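Leucyl-trna synthetase (PDB 5FOF) belongs to a cytosolic enzyme that charges leucine tRNA, of which this fragment is the editing domain, probably hydrolysing wrongly aminoacylated tRNA. Local coordinates at residues 88-96 / 183-191. Residues are numbered along the deposited sequence; the frame is centred on the assembly and turned at random.
Sequences TAYGQNYTF and RTYSNLSEK
Inside this editing domain, the end of a 3-10 turn, 88-91, that leads toward strand 94-97 packs against the loop following strand 183-185, with Tyr90 and Glu190 as the main side-chain pair at the partly exposed side of a mostly buried contact. Glu190 N donates to Tyr90 O at 3.0 Å, nearly straight (163° at the hydrogen). The side chains of the same two residues meet as well. Tyr90 has CG anti to its own N (chi1 -164°), which swings the ring back to the loop although its CB points away from it. Glu190 CB then lies over one face in a CH-pi contact, 3.9 Å from the ring centroid and 18° off the normal, while CG continues past the phenol end, 3.5 Å from Tyr90 OH. CB and CG do the touching. Phe251 adds an edge-to-face partner to this ring.

One residue back, the backbones run close enough for Tyr90 CA to approach Leu188 O at 3.5 Å, a CA-H...O contact, and Ser189 CA faces Ala89 O in a similar one. Leu188 CD1 rests on Ala89 CB.

The loop shapes itself through an ST turn: Ser186 OG accepts from Leu188 N at 3.1 Å. That hydroxyl also reaches across by way of a water, which donates to Ala89 O and lies 2.6 Å from Ser186 OG; Ala89 O takes Gln92 N besides. Further along, the two segments part. Thr95 and Thr184 point toward each other on strands that each pair with strand 194-198, their OG1 atoms 4.4 Å apart, and Thr184 OG1 bonds instead to Leu194 O.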
# COMPACT_ATOMS: atom_id res chain seq x y z
N THR A 88 -4.42 -11.77 -2.92
CA THR A 88 -5.42 -11.47 -1.88
C THR A 88 -6.08 -10.10 -2.04
O THR A 88 -6.99 -9.77 -1.29
CB THR A 88 -4.81 -11.57 -0.45
OG1 THR A 88 -3.76 -10.62 -0.28
CG2 THR A 88 -4.27 -12.95 -0.20
N ALA A 89 -5.63 -9.30 -3.01
CA ALA A 89 -6.13 -7.93 -3.17
C ALA A 89 -7.65 -7.80 -3.34
O ALA A 89 -8.22 -6.76 -2.99
CB ALA A 89 -5.43 -7.27 -4.33
N TYR A 90 -8.30 -8.83 -3.88
CA TYR A 90 -9.76 -8.90 -3.91
C TYR A 90 -10.34 -8.71 -2.52
O TYR A 90 -11.34 -8.01 -2.34
CB TYR A 90 -10.25 -10.23 -4.49
CG TYR A 90 -11.71 -10.20 -4.88
CD1 TYR A 90 -12.14 -9.39 -5.93
CD2 TYR A 90 -12.66 -10.97 -4.20
CE1 TYR A 90 -13.47 -9.33 -6.30
CE2 TYR A 90 -14.00 -10.92 -4.55
CZ TYR A 90 -14.40 -10.10 -5.60
OH TYR A 90 -15.72 -10.03 -5.98
N GLY A 91 -9.68 -9.32 -1.53
CA GLY A 91 -10.10 -9.25 -0.13
C GLY A 91 -9.69 -8.02 0.65
O GLY A 91 -10.00 -7.95 1.84
N GLN A 92 -9.02 -7.06 0.03
CA GLN A 92 -8.65 -5.81 0.72
C GLN A 92 -9.84 -5.02 1.31
O GLN A 92 -10.59 -4.39 0.58
CB GLN A 92 -7.81 -4.87 -0.19
CG GLN A 92 -7.24 -3.70 0.59
CD GLN A 92 -6.32 -2.77 -0.18
OE1 GLN A 92 -5.90 -1.74 0.35
NE2 GLN A 92 -6.00 -3.11 -1.41
N ASN A 93 -9.97 -5.06 2.64
CA ASN A 93 -10.93 -4.23 3.38
C ASN A 93 -10.39 -2.91 3.97
O ASN A 93 -11.19 -2.01 4.24
CB ASN A 93 -11.62 -5.05 4.46
CG ASN A 93 -10.66 -5.67 5.47
OD1 ASN A 93 -9.47 -5.86 5.20
ND2 ASN A 93 -11.20 -6.04 6.62
N TYR A 94 -9.07 -2.78 4.18
CA TYR A 94 -8.48 -1.49 4.60
C TYR A 94 -7.12 -1.26 3.96
O TYR A 94 -6.71 -2.03 3.11
CB TYR A 94 -8.37 -1.41 6.13
CG TYR A 94 -9.72 -1.42 6.79
CD1 TYR A 94 -10.34 -2.61 7.14
CD2 TYR A 94 -10.40 -0.24 7.02
CE1 TYR A 94 -11.59 -2.62 7.70
CE2 TYR A 94 -11.65 -0.23 7.59
CZ TYR A 94 -12.24 -1.42 7.92
OH TYR A 94 -13.47 -1.41 8.48
N THR A 95 -6.46 -0.17 4.33
CA THR A 95 -5.06 0.06 3.95
C THR A 95 -4.28 0.56 5.17
O THR A 95 -4.75 1.47 5.88
CB THR A 95 -4.98 1.09 2.81
OG1 THR A 95 -5.57 0.50 1.66
CG2 THR A 95 -3.55 1.45 2.50
N PHE A 96 -3.09 -0.00 5.40
CA PHE A 96 -2.34 0.30 6.62
C PHE A 96 -1.17 1.23 6.34
O PHE A 96 -0.44 1.05 5.37
CB PHE A 96 -1.79 -0.98 7.26
CG PHE A 96 -2.83 -1.84 7.97
CD1 PHE A 96 -3.75 -1.29 8.86
CD2 PHE A 96 -2.81 -3.22 7.79
CE1 PHE A 96 -4.68 -2.08 9.51
CE2 PHE A 96 -3.73 -4.03 8.44
CZ PHE A 96 -4.67 -3.45 9.30
N ARG A 183 -10.88 8.00 3.16
CA ARG A 183 -11.67 7.07 2.38
C ARG A 183 -10.84 6.77 1.14
O ARG A 183 -10.31 7.68 0.53
CB ARG A 183 -13.02 7.70 2.00
CG ARG A 183 -14.14 6.69 1.83
CD ARG A 183 -15.38 7.31 1.22
NE ARG A 183 -16.15 6.30 0.49
CZ ARG A 183 -17.24 6.54 -0.24
NH1 ARG A 183 -17.73 7.77 -0.35
NH2 ARG A 183 -17.85 5.53 -0.85
N THR A 184 -10.72 5.49 0.81
CA THR A 184 -9.82 5.03 -0.23
C THR A 184 -10.43 3.84 -0.97
O THR A 184 -11.28 3.12 -0.43
CB THR A 184 -8.43 4.61 0.33
OG1 THR A 184 -8.58 3.69 1.42
CG2 THR A 184 -7.64 5.83 0.83
N TYR A 185 -10.00 3.64 -2.21
CA TYR A 185 -10.38 2.42 -2.91
C TYR A 185 -9.21 1.89 -3.74
O TYR A 185 -8.25 2.60 -3.98
CB TYR A 185 -11.63 2.68 -3.76
CG TYR A 185 -11.45 3.63 -4.92
CD1 TYR A 185 -11.60 5.01 -4.75
CD2 TYR A 185 -11.16 3.16 -6.18
CE1 TYR A 185 -11.45 5.89 -5.82
CE2 TYR A 185 -11.00 4.02 -7.26
CZ TYR A 185 -11.15 5.38 -7.08
OH TYR A 185 -10.98 6.23 -8.15
N SER A 186 -9.30 0.63 -4.12
CA SER A 186 -8.49 0.11 -5.21
C SER A 186 -9.43 -0.38 -6.28
O SER A 186 -10.59 -0.68 -6.00
CB SER A 186 -7.57 -1.01 -4.74
OG SER A 186 -8.17 -2.28 -4.85
N ASN A 187 -8.91 -0.49 -7.50
CA ASN A 187 -9.67 -1.10 -8.60
C ASN A 187 -9.60 -2.63 -8.65
O ASN A 187 -10.07 -3.22 -9.61
CB ASN A 187 -9.26 -0.49 -9.94
CG ASN A 187 -9.76 0.92 -10.11
OD1 ASN A 187 -10.81 1.30 -9.58
ND2 ASN A 187 -9.03 1.71 -10.85
N LEU A 188 -9.03 -3.28 -7.63
CA LEU A 188 -9.02 -4.74 -7.52
C LEU A 188 -9.88 -5.27 -6.40
O LEU A 188 -10.23 -6.44 -6.40
CB LEU A 188 -7.58 -5.24 -7.33
CG LEU A 188 -6.50 -4.58 -8.18
CD1 LEU A 188 -5.13 -5.07 -7.75
CD2 LEU A 188 -6.70 -4.83 -9.66
N SER A 189 -10.23 -4.42 -5.43
CA SER A 189 -10.97 -4.86 -4.24
C SER A 189 -12.43 -5.13 -4.55
O SER A 189 -13.01 -4.51 -5.42
CB SER A 189 -10.90 -3.81 -3.13
OG SER A 189 -10.96 -2.52 -3.66
N GLU A 190 -13.01 -6.06 -3.80
CA GLU A 190 -14.43 -6.32 -3.86
C GLU A 190 -15.23 -5.08 -3.45
O GLU A 190 -16.09 -4.64 -4.21
CB GLU A 190 -14.78 -7.51 -2.97
CG GLU A 190 -16.21 -8.02 -3.13
CD GLU A 190 -16.85 -8.40 -1.81
OE1 GLU A 190 -16.51 -7.78 -0.77
OE2 GLU A 190 -17.72 -9.30 -1.82
N LYS A 191 -14.94 -4.51 -2.28
CA LYS A 191 -15.64 -3.28 -1.84
C LYS A 191 -14.79 -2.07 -2.11
O LYS A 191 -13.57 -2.19 -2.26
CB LYS A 191 -16.05 -3.38 -0.38
CG LYS A 191 -16.87 -4.63 -0.12
CD LYS A 191 -18.13 -4.42 0.71
CE LYS A 191 -19.08 -5.60 0.54
NZ LYS A 191 -19.85 -5.92 1.78
O HOH W 1 -7.12 -4.26 -3.49